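Protein Diedel (Drosophila melanogaster, PDB 3ZZO) acts as a secreted immune cytokine that promotes survival of Sindbis virus infection by suppressing the immune deficiency pathway, and limits intestinal stem cell proliferation after bacterial infection. Local coordinates at residues I35-G39 with C63-D67; E1-S5 with C57-C63; S5-F11 with W68-F72. All blocks are in the same frame, centred on the assembly; numbering follows the deposited sequence.

Contact 1: residues I35-G39 with C63-D67; sequences ICADG and CLSGD
Leu64 carries CG opposite its own carbonyl carbon (chi1 -67°), while Asp38 tucks CG between its backbone N and carbonyl carbon (chi1 66°), and these two choices bring the leucine methyls slantwise against the carboxylate. Leu64 CD2 lies 3.7 Å from Asp38 OD2. The other methyl, CD1, touches the carboxylate as well and also lies 3.9 Å from Cys36 CB, so one branched side chain covers both a polar and an apolar neighbour. The leucine offers the carboxylate only van der Waals contact. The other oxygen, Asp38 OD1, is occupied by the backbone N of Val40, an Asx turn that fixes the group's rotation.

The loop that leaves strand 31-35 of the ferredoxin-like subdomain turns here, in a type I beta turn from Cys36 to Gly39 closed by Gly39 N on Cys36 O at 3.0 Å. Against it runs the segment that returns the chain to helix 69-75. The 23 residues in between form neither helix nor strand, and disulfides Cys36-Cys47 and Cys63-Cys3 tie the two segments into this loop-rich part of the molecule.

No direct hydrogen bond joins the two backbones. A water does the work instead, accepting from Ala37 N at 2.9 Å and donating to Leu64 O at 2.9 Å. Beside this bridge the methyl of Ala37 rests on the same carbonyl, CB to Leu64 O 3.4 Å. Further along, Asp38 CA approaches Ser65 O at 3.3 Å in a bent CA-H...O contact. Gly66, with no side chain, lets the carbonyl of Ala37 come close, with Ala37 O 3.0 Å from Gly66 C. Asp67 takes its CB away from the turn, and its carboxylate pairs with Arg74 on the helix.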
ATOM      1  N   ILE A  35      -0.515  -1.346  -1.077  1.00  6.10           N
ATOM      2  CA  ILE A  35       0.512  -0.801  -0.202  1.00  6.05           C
ATOM      3  C   ILE A  35       1.015  -1.828   0.782  1.00  5.97           C
ATOM      4  O   ILE A  35       0.361  -2.807   1.116  1.00  6.36           O
ATOM      5  CB  ILE A  35      -0.029   0.435   0.574  1.00  5.89           C
ATOM      6  CG1 ILE A  35      -1.200   0.072   1.495  1.00  6.40           C
ATOM      7  CG2 ILE A  35      -0.355   1.567  -0.373  1.00  6.95           C
ATOM      8  CD1 ILE A  35      -1.578   1.144   2.503  1.00  7.32           C
ATOM      9  N   CYS A  36       2.217  -1.541   1.289  1.00  6.01           N
ATOM     10  CA  CYS A  36       2.773  -2.189   2.453  1.00  6.01           C
ATOM     11  C   CYS A  36       2.483  -1.357   3.705  1.00  6.29           C
ATOM     12  O   CYS A  36       1.816  -0.311   3.628  1.00  6.23           O
ATOM     13  CB  CYS A  36       4.282  -2.413   2.261  1.00  6.19           C
ATOM     14  SG  CYS A  36       4.699  -3.412   0.803  1.00  6.50           S
ATOM     15  N   ALA A  37       2.974  -1.812   4.849  1.00  6.86           N
ATOM     16  CA  ALA A  37       2.656  -1.134   6.119  1.00  7.34           C
ATOM     17  C   ALA A  37       3.165   0.284   6.221  1.00  7.10           C
ATOM     18  O   ALA A  37       2.626   1.055   7.005  1.00  7.92           O
ATOM     19  CB  ALA A  37       3.170  -1.963   7.304  1.00  8.15           C
ATOM     20  N   ASP A  38       4.175   0.620   5.435  1.00  6.88           N
ATOM     21  CA  ASP A  38       4.700   1.976   5.381  1.00  7.60           C
ATOM     22  C   ASP A  38       3.835   2.940   4.598  1.00  7.26           C
ATOM     23  O   ASP A  38       4.174   4.119   4.469  1.00  8.62           O
ATOM     24  CB  ASP A  38       6.144   1.978   4.869  1.00  7.93           C
ATOM     25  CG  ASP A  38       6.296   1.532   3.428  1.00  7.48           C
ATOM     26  OD1 ASP A  38       5.353   0.951   2.823  1.00  7.42           O
ATOM     27  OD2 ASP A  38       7.433   1.748   2.903  1.00  8.96           O
ATOM     28  N   GLY A  39       2.700   2.501   4.063  1.00  6.67           N
ATOM     29  CA  GLY A  39       1.828   3.400   3.352  1.00  6.68           C
ATOM     30  C   GLY A  39       2.382   3.841   2.015  1.00  6.44           C
ATOM     31  O   GLY A  39       1.957   4.901   1.507  1.00  7.03           O
ATOM     32  N   CYS A  63       9.888  -6.752   7.722  1.00  8.50           N
ATOM     33  CA  CYS A  63       8.907  -6.134   6.866  1.00  7.75           C
ATOM     34  C   CYS A  63       8.945  -4.636   6.964  1.00  8.49           C
ATOM     35  O   CYS A  63       9.322  -4.046   7.998  1.00  9.98           O
ATOM     36  CB  CYS A  63       7.499  -6.622   7.189  1.00  9.61           C
ATOM     37  SG  CYS A  63       7.301  -8.408   7.290  1.00  9.75           S
ATOM     38  N   LEU A  64       8.539  -3.973   5.902  1.00  8.06           N
ATOM     39  CA  LEU A  64       8.236  -2.552   5.980  1.00  8.19           C
ATOM     40  C   LEU A  64       7.255  -2.296   7.100  1.00  8.78           C
ATOM     41  O   LEU A  64       6.361  -3.106   7.334  1.00  9.39           O
ATOM     42  CB  LEU A  64       7.731  -2.025   4.640  1.00  8.89           C
ATOM     43  CG  LEU A  64       8.808  -2.044   3.541  1.00  8.02           C
ATOM     44  CD1 LEU A  64       8.166  -1.939   2.171  1.00  8.83           C
ATOM     45  CD2 LEU A  64       9.822  -0.907   3.742  1.00  9.42           C
ATOM     46  N   SER A  65       7.436  -1.205   7.826  1.00 10.06           N
ATOM     47  CA  SER A  65       6.647  -0.937   9.032  1.00 10.72           C
ATOM     48  C   SER A  65       5.875   0.363   8.924  1.00  9.96           C
ATOM     49  O   SER A  65       6.258   1.281   8.232  1.00 10.88           O
ATOM     50  CB  SER A  65       7.576  -0.895  10.261  1.00 13.02           C
ATOM     51  OG  SER A  65       8.500   0.194  10.152  1.00 17.31           O
ATOM     52  N   GLY A  66       4.793   0.425   9.689  1.00  9.03           N
ATOM     53  CA  GLY A  66       3.974   1.619   9.774  1.00  8.51           C
ATOM     54  C   GLY A  66       2.523   1.282   9.985  1.00  8.22           C
ATOM     55  O   GLY A  66       2.180   0.151  10.312  1.00 10.49           O
ATOM     56  N   ASP A  67       1.649   2.253   9.759  1.00  7.75           N
ATOM     57  CA  ASP A  67       0.223   2.073  10.044  1.00  8.16           C
ATOM     58  C   ASP A  67      -0.654   2.061   8.791  1.00  7.14           C
ATOM     59  O   ASP A  67      -1.821   2.470   8.840  1.00  7.49           O
ATOM     60  CB  ASP A  67      -0.249   2.877  11.220  1.00 11.44           C
ATOM     61  CG  ASP A  67      -0.157   4.307  11.003  1.00 11.34           C
ATOM     62  OD1 ASP A  67       0.719   4.809  10.242  1.00 13.52           O
ATOM     63  OD2 ASP A  67      -0.880   5.087  11.709  1.00 12.73           O
TER
HETATM   64  O   HOH W   1       4.577  -4.200   5.282  1.00  7.29           O

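Contact 2: residues E1-S5 with C57-C63; sequences ECCTS and CNCDGGC
Glu1 meets the 57-63 loop first through its backbone: its carbonyl O takes the N-H of Asn58 at 3.1 Å. The same oxygen receives a water, 3.1 Å away, that is held in turn by Cys59 N. The glutamate chain, extended beyond CG, folds its carboxylate back to the loop, where a second water donates to Glu1 OE2 at 2.8 Å and accepts from Cys63 N.

Cys2 follows, its CA 3.8 Å from that of Cys57 in a single beta bridge, and its SG is joined to Cys57 SG with a C-S-S-C torsion of 93°. Cys3 turns its CB toward the 57-63 loop and bonds Cys63 at its far end, this time with the opposite hand (-91°). Cys3 SG also lies 3.4 Å from Cys59 SG, itself bonded to Cys52.

Two disulfides thus join the segments, and a third, Cys52-Cys59, packs against one of them. This is consistent with subdomain SD2, whose loops are connected by four disulfide bridges. In a secreted protein such bonds are expected to persist, and here they probably do for the loops what a hydrophobic core does in other folds.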
ATOM      1  N   GLU A   1       9.187 -13.998  10.490  1.00 12.50           N
ATOM      2  CA  GLU A   1       7.797 -13.824  10.060  1.00 11.37           C
ATOM      3  C   GLU A   1       7.772 -13.572   8.564  1.00 10.59           C
ATOM      4  O   GLU A   1       8.816 -13.560   7.921  1.00 11.73           O
ATOM      5  CB  GLU A   1       7.079 -12.727  10.840  1.00 11.35           C
ATOM      6  CG  GLU A   1       7.543 -11.314  10.581  1.00 11.96           C
ATOM      7  CD  GLU A   1       6.709 -10.257  11.251  1.00 11.60           C
ATOM      8  OE1 GLU A   1       5.620 -10.520  11.729  1.00 12.48           O
ATOM      9  OE2 GLU A   1       7.210  -9.075  11.260  1.00 15.66           O
ATOM     10  N   CYS A   2       6.589 -13.427   8.035  1.00  9.57           N
ATOM     11  CA  CYS A   2       6.404 -13.273   6.606  1.00  9.86           C
ATOM     12  C   CYS A   2       5.898 -11.867   6.300  1.00  9.11           C
ATOM     13  O   CYS A   2       5.128 -11.287   7.054  1.00  9.92           O
ATOM     14  CB  CYS A   2       5.478 -14.365   6.101  1.00 10.71           C
ATOM     15  SG  CYS A   2       6.099 -15.997   6.517  1.00 13.17           S
ATOM     16  N   CYS A   3       6.316 -11.344   5.153  1.00  8.21           N
ATOM     17  CA  CYS A   3       5.920 -10.024   4.701  1.00  7.96           C
ATOM     18  C   CYS A   3       4.935 -10.137   3.572  1.00  7.41           C
ATOM     19  O   CYS A   3       5.005  -9.442   2.551  1.00  7.26           O
ATOM     20  CB  CYS A   3       7.127  -9.158   4.360  1.00  8.00           C
ATOM     21  SG  CYS A   3       8.349  -9.095   5.675  1.00  8.78           S
ATOM     22  N   THR A   4       3.945 -10.984   3.785  1.00  8.33           N
ATOM     23  CA  THR A   4       2.922 -11.294   2.829  1.00  8.90           C
ATOM     24  C   THR A   4       1.670 -10.420   2.971  1.00  8.46           C
ATOM     25  O   THR A   4       0.857 -10.388   2.073  1.00 10.23           O
ATOM     26  CB  THR A   4       2.544 -12.786   2.959  1.00 11.45           C
ATOM     27  OG1 THR A   4       2.405 -13.098   4.364  1.00 13.38           O
ATOM     28  CG2 THR A   4       3.592 -13.683   2.322  1.00 13.08           C
ATOM     29  N   SER A   5       1.526  -9.714   4.087  1.00  7.34           N
ATOM     30  CA  SER A   5       0.384  -8.828   4.267  1.00  7.35           C
ATOM     31  C   SER A   5       0.549  -7.575   3.409  1.00  6.61           C
ATOM     32  O   SER A   5       1.657  -7.047   3.289  1.00  7.25           O
ATOM     33  CB  SER A   5       0.209  -8.421   5.736  1.00  8.07           C
ATOM     34  OG  SER A   5      -0.135  -9.549   6.505  1.00 10.24           O
ATOM     35  N   CYS A  57       9.153 -14.760   3.315  1.00  7.73           N
ATOM     36  CA  CYS A  57       9.450 -14.694   4.746  1.00  9.01           C
ATOM     37  C   CYS A  57      10.946 -14.485   4.974  1.00  8.52           C
ATOM     38  O   CYS A  57      11.767 -14.530   4.049  1.00  8.29           O
ATOM     39  CB  CYS A  57       9.003 -15.973   5.420  1.00  9.58           C
ATOM     40  SG  CYS A  57       7.303 -16.495   4.978  1.00 12.76           S
ATOM     41  N   ASN A  58      11.281 -14.251   6.228  1.00  9.28           N
ATOM     42  CA  ASN A  58      12.663 -14.039   6.613  1.00  9.35           C
ATOM     43  C   ASN A  58      13.347 -12.985   5.718  1.00  8.17           C
ATOM     44  O   ASN A  58      14.480 -13.151   5.250  1.00  8.85           O
ATOM     45  CB  ASN A  58      13.439 -15.343   6.579  0.50 10.58           C
ATOM     46  CG  ASN A  58      13.154 -16.252   7.754  0.50 13.14           C
ATOM     47  OD1 ASN A  58      13.438 -17.443   7.674  0.50 17.80           O
ATOM     48  ND2 ASN A  58      12.682 -15.705   8.850  0.50 13.22           N
ATOM     49  N   CYS A  59      12.626 -11.886   5.500  1.00  7.99           N
ATOM     50  CA  CYS A  59      13.085 -10.857   4.601  1.00  7.61           C
ATOM     51  C   CYS A  59      14.208 -10.063   5.230  1.00  7.54           C
ATOM     52  O   CYS A  59      14.268  -9.903   6.436  1.00  8.20           O
ATOM     53  CB  CYS A  59      11.924  -9.937   4.238  1.00  7.54           C
ATOM     54  SG  CYS A  59      10.432 -10.753   3.629  1.00  8.17           S
ATOM     55  N   ASP A  60      15.080  -9.542   4.390  1.00  7.82           N
ATOM     56  CA  ASP A  60      16.163  -8.700   4.860  1.00  8.49           C
ATOM     57  C   ASP A  60      15.546  -7.493   5.554  1.00  8.57           C
ATOM     58  O   ASP A  60      14.785  -6.725   4.942  1.00  8.77           O
ATOM     59  CB  ASP A  60      17.016  -8.156   3.703  1.00  9.02           C
ATOM     60  CG  ASP A  60      17.753  -9.190   2.868  1.00 10.44           C
ATOM     61  OD1 ASP A  60      17.613 -10.397   3.028  1.00 12.60           O
ATOM     62  OD2 ASP A  60      18.508  -8.746   1.967  1.00 10.01           O
ATOM     63  N   GLY A  61      15.873  -7.291   6.822  1.00  9.11           N
ATOM     64  CA  GLY A  61      15.341  -6.167   7.592  1.00  9.61           C
ATOM     65  C   GLY A  61      13.913  -6.352   8.036  1.00  9.03           C
ATOM     66  O   GLY A  61      13.305  -5.392   8.509  1.00 10.69           O
ATOM     67  N   GLY A  62      13.390  -7.561   7.957  1.00  9.18           N
ATOM     68  CA  GLY A  62      11.990  -7.793   8.250  1.00  9.30           C
ATOM     69  C   GLY A  62      11.088  -7.071   7.271  1.00  8.71           C
ATOM     70  O   GLY A  62      11.491  -6.776   6.139  1.00  9.16           O
ATOM     71  N   CYS A  63       9.888  -6.752   7.722  1.00  8.50           N
ATOM     72  CA  CYS A  63       8.907  -6.134   6.866  1.00  7.75           C
ATOM     73  C   CYS A  63       8.945  -4.636   6.964  1.00  8.49           C
ATOM     74  O   CYS A  63       9.322  -4.046   7.998  1.00  9.98           O
ATOM     75  CB  CYS A  63       7.499  -6.622   7.189  1.00  9.61           C
ATOM     76  SG  CYS A  63       7.301  -8.408   7.290  1.00  9.75           S
TER
HETATM   77  O   HOH W   2      10.456 -11.050   7.252  1.00 11.64           O
HETATM   78  O   HOH W   3       9.292  -7.357  10.487  1.00 13.85           O

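Contact 3: residues S5-F11 with W68-F72; sequences SRELVEF and WSQEF. With EDO (1,2-ethanediol), chain C.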
ATOM      1  N   SER A   5       1.526  -9.714   4.087  1.00  7.34           N
ATOM      2  CA  SER A   5       0.384  -8.828   4.267  1.00  7.35           C
ATOM      3  C   SER A   5       0.549  -7.575   3.409  1.00  6.61           C
ATOM      4  O   SER A   5       1.657  -7.047   3.289  1.00  7.25           O
ATOM      5  CB  SER A   5       0.209  -8.421   5.736  1.00  8.07           C
ATOM      6  OG  SER A   5      -0.135  -9.549   6.505  1.00 10.24           O
ATOM      7  N   ARG A   6      -0.563  -7.139   2.818  1.00  7.08           N
ATOM      8  CA  ARG A   6      -0.621  -5.886   2.073  0.50  7.21           C
ATOM      9  C   ARG A   6      -2.037  -5.363   2.118  1.00  6.60           C
ATOM     10  O   ARG A   6      -2.935  -6.061   2.636  1.00  8.14           O
ATOM     11  CB  ARG A   6      -0.076  -6.029   0.679  0.50  9.64           C
ATOM     12  CG  ARG A   6      -0.793  -6.975  -0.229  0.50  9.76           C
ATOM     13  CD  ARG A   6       0.058  -7.527  -1.395  0.50 10.32           C
ATOM     14  NE  ARG A   6      -0.650  -8.457  -2.201  0.50 12.56           N
ATOM     15  CZ  ARG A   6      -0.407  -8.602  -3.487  0.50 13.38           C
ATOM     16  NH1 ARG A   6       0.509  -7.839  -4.150  0.50 12.75           N
ATOM     17  NH2 ARG A   6      -1.128  -9.471  -4.163  0.50 16.50           N
ATOM     18  N   GLU A   7      -2.281  -4.157   1.661  1.00  6.63           N
ATOM     19  CA  GLU A   7      -3.635  -3.619   1.583  1.00  6.12           C
ATOM     20  C   GLU A   7      -3.905  -3.108   0.198  1.00  6.57           C
ATOM     21  O   GLU A   7      -3.072  -2.459  -0.428  1.00  7.29           O
ATOM     22  CB  GLU A   7      -3.892  -2.481   2.582  1.00  6.76           C
ATOM     23  CG  GLU A   7      -4.071  -2.927   4.004  1.00  7.09           C
ATOM     24  CD  GLU A   7      -4.353  -1.789   4.939  1.00  7.48           C
ATOM     25  OE1 GLU A   7      -4.091  -0.624   4.631  1.00  7.44           O
ATOM     26  OE2 GLU A   7      -4.841  -2.111   6.072  1.00  9.30           O
ATOM     27  N   LEU A   8      -5.114  -3.363  -0.262  1.00  6.43           N
ATOM     28  CA  LEU A   8      -5.674  -2.772  -1.479  1.00  7.21           C
ATOM     29  C   LEU A   8      -6.488  -1.568  -1.078  1.00  6.46           C
ATOM     30  O   LEU A   8      -7.456  -1.710  -0.314  1.00  8.08           O
ATOM     31  CB  LEU A   8      -6.635  -3.789  -2.155  0.50  7.79           C
ATOM     32  CG  LEU A   8      -6.123  -5.223  -2.485  0.50  7.77           C
ATOM     33  CD1 LEU A   8      -7.282  -6.180  -2.719  0.50  9.14           C
ATOM     34  CD2 LEU A   8      -5.157  -5.186  -3.648  0.50 11.04           C
ATOM     35  N   VAL A   9      -6.131  -0.385  -1.530  1.00  6.49           N
ATOM     36  CA  VAL A   9      -6.775   0.841  -1.148  1.00  6.74           C
ATOM     37  C   VAL A   9      -7.372   1.529  -2.355  1.00  6.78           C
ATOM     38  O   VAL A   9      -6.686   1.738  -3.362  1.00  7.64           O
ATOM     39  CB  VAL A   9      -5.783   1.793  -0.463  1.00  7.03           C
ATOM     40  CG1 VAL A   9      -6.463   3.089  -0.004  1.00  8.49           C
ATOM     41  CG2 VAL A   9      -5.078   1.113   0.706  1.00  8.20           C
ATOM     42  N   GLU A  10      -8.663   1.859  -2.279  1.00  6.46           N
ATOM     43  CA  GLU A  10      -9.320   2.688  -3.286  1.00  6.73           C
ATOM     44  C   GLU A  10      -9.589   4.037  -2.656  1.00  7.09           C
ATOM     45  O   GLU A  10     -10.016   4.123  -1.505  1.00  6.79           O
ATOM     46  CB  GLU A  10     -10.648   2.070  -3.748  1.00  8.45           C
ATOM     47  CG  GLU A  10     -10.478   0.776  -4.462  1.00 12.94           C
ATOM     48  CD  GLU A  10     -11.817   0.248  -5.004  1.00 16.20           C
ATOM     49  OE1 GLU A  10     -12.861   0.959  -5.015  1.00 21.22           O
ATOM     50  OE2 GLU A  10     -11.845  -0.960  -5.366  1.00 19.77           O
ATOM     51  N   PHE A  11      -9.329   5.102  -3.408  1.00  6.55           N
ATOM     52  CA  PHE A  11      -9.412   6.439  -2.827  1.00  6.80           C
ATOM     53  C   PHE A  11      -9.602   7.468  -3.924  1.00  6.37           C
ATOM     54  O   PHE A  11      -9.311   7.203  -5.104  1.00  7.76           O
ATOM     55  CB  PHE A  11      -8.123   6.746  -2.041  1.00  6.59           C
ATOM     56  CG  PHE A  11      -6.858   6.767  -2.887  1.00  6.66           C
ATOM     57  CD1 PHE A  11      -6.194   5.579  -3.199  1.00  6.89           C
ATOM     58  CD2 PHE A  11      -6.350   7.966  -3.370  1.00  6.82           C
ATOM     59  CE1 PHE A  11      -5.072   5.617  -4.001  1.00  7.19           C
ATOM     60  CE2 PHE A  11      -5.207   7.988  -4.181  1.00  6.56           C
ATOM     61  CZ  PHE A  11      -4.580   6.811  -4.484  1.00  7.32           C
ATOM     62  N   TRP A  68      -0.135   1.502   7.710  1.00  6.48           N
ATOM     63  CA  TRP A  68      -0.992   0.989   6.639  1.00  6.49           C
ATOM     64  C   TRP A  68      -1.721   2.133   5.929  1.00  6.30           C
ATOM     65  O   TRP A  68      -1.103   3.153   5.618  1.00  6.12           O
ATOM     66  CB  TRP A  68      -1.918  -0.137   7.156  1.00  7.18           C
ATOM     67  CG  TRP A  68      -1.150  -1.369   7.521  1.00  7.68           C
ATOM     68  CD1 TRP A  68      -0.818  -1.827   8.775  1.00  9.67           C
ATOM     69  CD2 TRP A  68      -0.654  -2.325   6.600  1.00  7.68           C
ATOM     70  NE1 TRP A  68      -0.134  -3.010   8.650  1.00  9.98           N
ATOM     71  CE2 TRP A  68      -0.013  -3.335   7.325  1.00  8.23           C
ATOM     72  CE3 TRP A  68      -0.653  -2.397   5.202  1.00  7.63           C
ATOM     73  CZ2 TRP A  68       0.600  -4.422   6.703  1.00  9.75           C
ATOM     74  CZ3 TRP A  68      -0.028  -3.460   4.579  1.00  8.35           C
ATOM     75  CH2 TRP A  68       0.602  -4.437   5.325  1.00  9.29           C
ATOM     76  N   SER A  69      -3.010   1.984   5.665  1.00  6.47           N
ATOM     77  CA  SER A  69      -3.750   2.999   4.919  1.00  6.07           C
ATOM     78  C   SER A  69      -3.685   4.354   5.623  1.00  6.13           C
ATOM     79  O   SER A  69      -3.730   5.404   4.966  1.00  6.04           O
ATOM     80  CB  SER A  69      -5.180   2.569   4.659  1.00  6.79           C
ATOM     81  OG  SER A  69      -5.874   2.295   5.887  1.00  7.78           O
ATOM     82  N   GLN A  70      -3.641   4.353   6.951  1.00  5.88           N
ATOM     83  CA  GLN A  70      -3.564   5.597   7.733  1.00  6.06           C
ATOM     84  C   GLN A  70      -2.278   6.344   7.419  1.00  6.13           C
ATOM     85  O   GLN A  70      -2.275   7.570   7.261  1.00  6.03           O
ATOM     86  CB  GLN A  70      -3.673   5.193   9.221  1.00  6.51           C
ATOM     87  CG  GLN A  70      -3.836   6.361  10.166  1.00  6.67           C
ATOM     88  CD  GLN A  70      -4.185   5.894  11.556  1.00  7.46           C
ATOM     89  OE1 GLN A  70      -4.404   4.710  11.798  1.00  8.79           O
ATOM     90  NE2 GLN A  70      -4.344   6.812  12.492  1.00  8.48           N
ATOM     91  N   GLU A  71      -1.189   5.606   7.251  1.00  6.17           N
ATOM     92  CA  GLU A  71       0.099   6.185   6.848  1.00  6.12           C
ATOM     93  C   GLU A  71       0.108   6.639   5.379  1.00  6.18           C
ATOM     94  O   GLU A  71       0.726   7.639   5.054  1.00  6.33           O
ATOM     95  CB  GLU A  71       1.225   5.212   7.115  1.00  6.61           C
ATOM     96  CG  GLU A  71       2.575   5.818   6.913  1.00  8.31           C
ATOM     97  CD  GLU A  71       3.688   5.120   7.613  1.00 11.05           C
ATOM     98  OE1 GLU A  71       3.446   4.229   8.440  1.00 14.58           O
ATOM     99  OE2 GLU A  71       4.871   5.471   7.320  1.00 13.15           O
ATOM    100  N   PHE A  72      -0.586   5.908   4.503  1.00  6.01           N
ATOM    101  CA  PHE A  72      -0.741   6.331   3.110  1.00  5.88           C
ATOM    102  C   PHE A  72      -1.401   7.707   3.052  1.00  6.20           C
ATOM    103  O   PHE A  72      -0.954   8.599   2.329  1.00  6.43           O
ATOM    104  CB  PHE A  72      -1.585   5.302   2.336  1.00  6.48           C
ATOM    105  CG  PHE A  72      -1.806   5.681   0.903  1.00  6.49           C
ATOM    106  CD1 PHE A  72      -0.793   5.564  -0.005  1.00  7.25           C
ATOM    107  CD2 PHE A  72      -3.031   6.154   0.466  1.00  8.28           C
ATOM    108  CE1 PHE A  72      -0.999   5.927  -1.346  1.00  8.11           C
ATOM    109  CE2 PHE A  72      -3.213   6.541  -0.856  1.00  8.86           C
ATOM    110  CZ  PHE A  72      -2.195   6.409  -1.739  1.00  8.84           C
TER
HETATM  111  C1  EDO C1119      -9.154   5.422   6.587  1.00 13.85           C
HETATM  112  O1  EDO C1119      -9.875   4.267   6.655  1.00 11.73           O
HETATM  113  C2  EDO C1119      -7.727   5.120   6.076  1.00 14.22           C
HETATM  114  O2  EDO C1119      -7.028   4.360   6.921  1.00 11.50           O
HETATM  115  O   HOH W   4      -5.370   0.031   7.366  1.00 10.78           O
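Helix-on-sheet packing is exemplified by Glu7, Val9 and Phe11, which line one face of strand 6-13 and meet Trp68, Ser69 and Phe72 at the start of helix 69-75. At the polar end of this interface, Ser69 N donates to Glu7 OE1 over 3.0 Å, a weak bond bent to 125° at the hydrogen. Trp68 holds the N-cap position and Ser69 begins the helix; the Glu7 carboxylate therefore sits at the helix N-terminus, which would probably favour its negative charge. A water makes a second connection, donating to Glu7 OE2 at 2.6 Å and hydrogen-bonding to Ser69 OG. That hydroxyl has a further partner in O2 of a bound 1,2-ethanediol at 2.6 Å, probably a crystallisation additive.

The indole of Trp68 slants across the extended arm of Glu7, with CE3 3.7 Å from Glu7 CG. Its six-membered ring reaches the beginning of the strand. Trp68 CZ3 lies 3.5 Å from Arg6 CA, and Ser5 O meets the ring at its edge, in plane, 3.5 Å from CH2.

Farther along, the interface becomes apolar. Val9 CG2 faces Ser69 CB, and beyond it Phe72, with CG trans to the backbone N (chi1 179°), sends its ring out to Phe11. The pair is T-shaped: the edge of Phe72 is directed at the face of Phe11, with centroids 5.0 Å apart and planes at 64°. Phe72 CE2 stands 3.7 Å above the centre of the Phe11 ring, while Val21 touches both phenylalanines from a loop.

Strand 6-13 is an inner strand, paired with 31-35 and 81-89, and an antiparallel sheet covered by a helix is the architecture of subdomain SD1, which has a ferredoxin-like fold.

How the contacts relate
The three contacts run from the disulfide-rich loops into the sheet-and-helix subdomain. Measured between centres, contact 3 lies about 4 Å from the middle of the chain and contact 2 about 15 Å, and the two are about 18 Å apart; the centre of contact 1 is about 11 Å from that of contact 2 and about 9 Å from that of contact 3. Cys63 belongs to contacts 1 and 2, and Ser5 to contacts 2 and 3. Contact 1 is nested within the loop that contact 3 closes, and probable backbone hydrogen bonds join the two: Ile35 N to Glu7 O and Ala37 O to Trp68 N, both 2.9 Å. Along this path the covalent cross-links of contact 2 give way to noncovalent packing in contact 3.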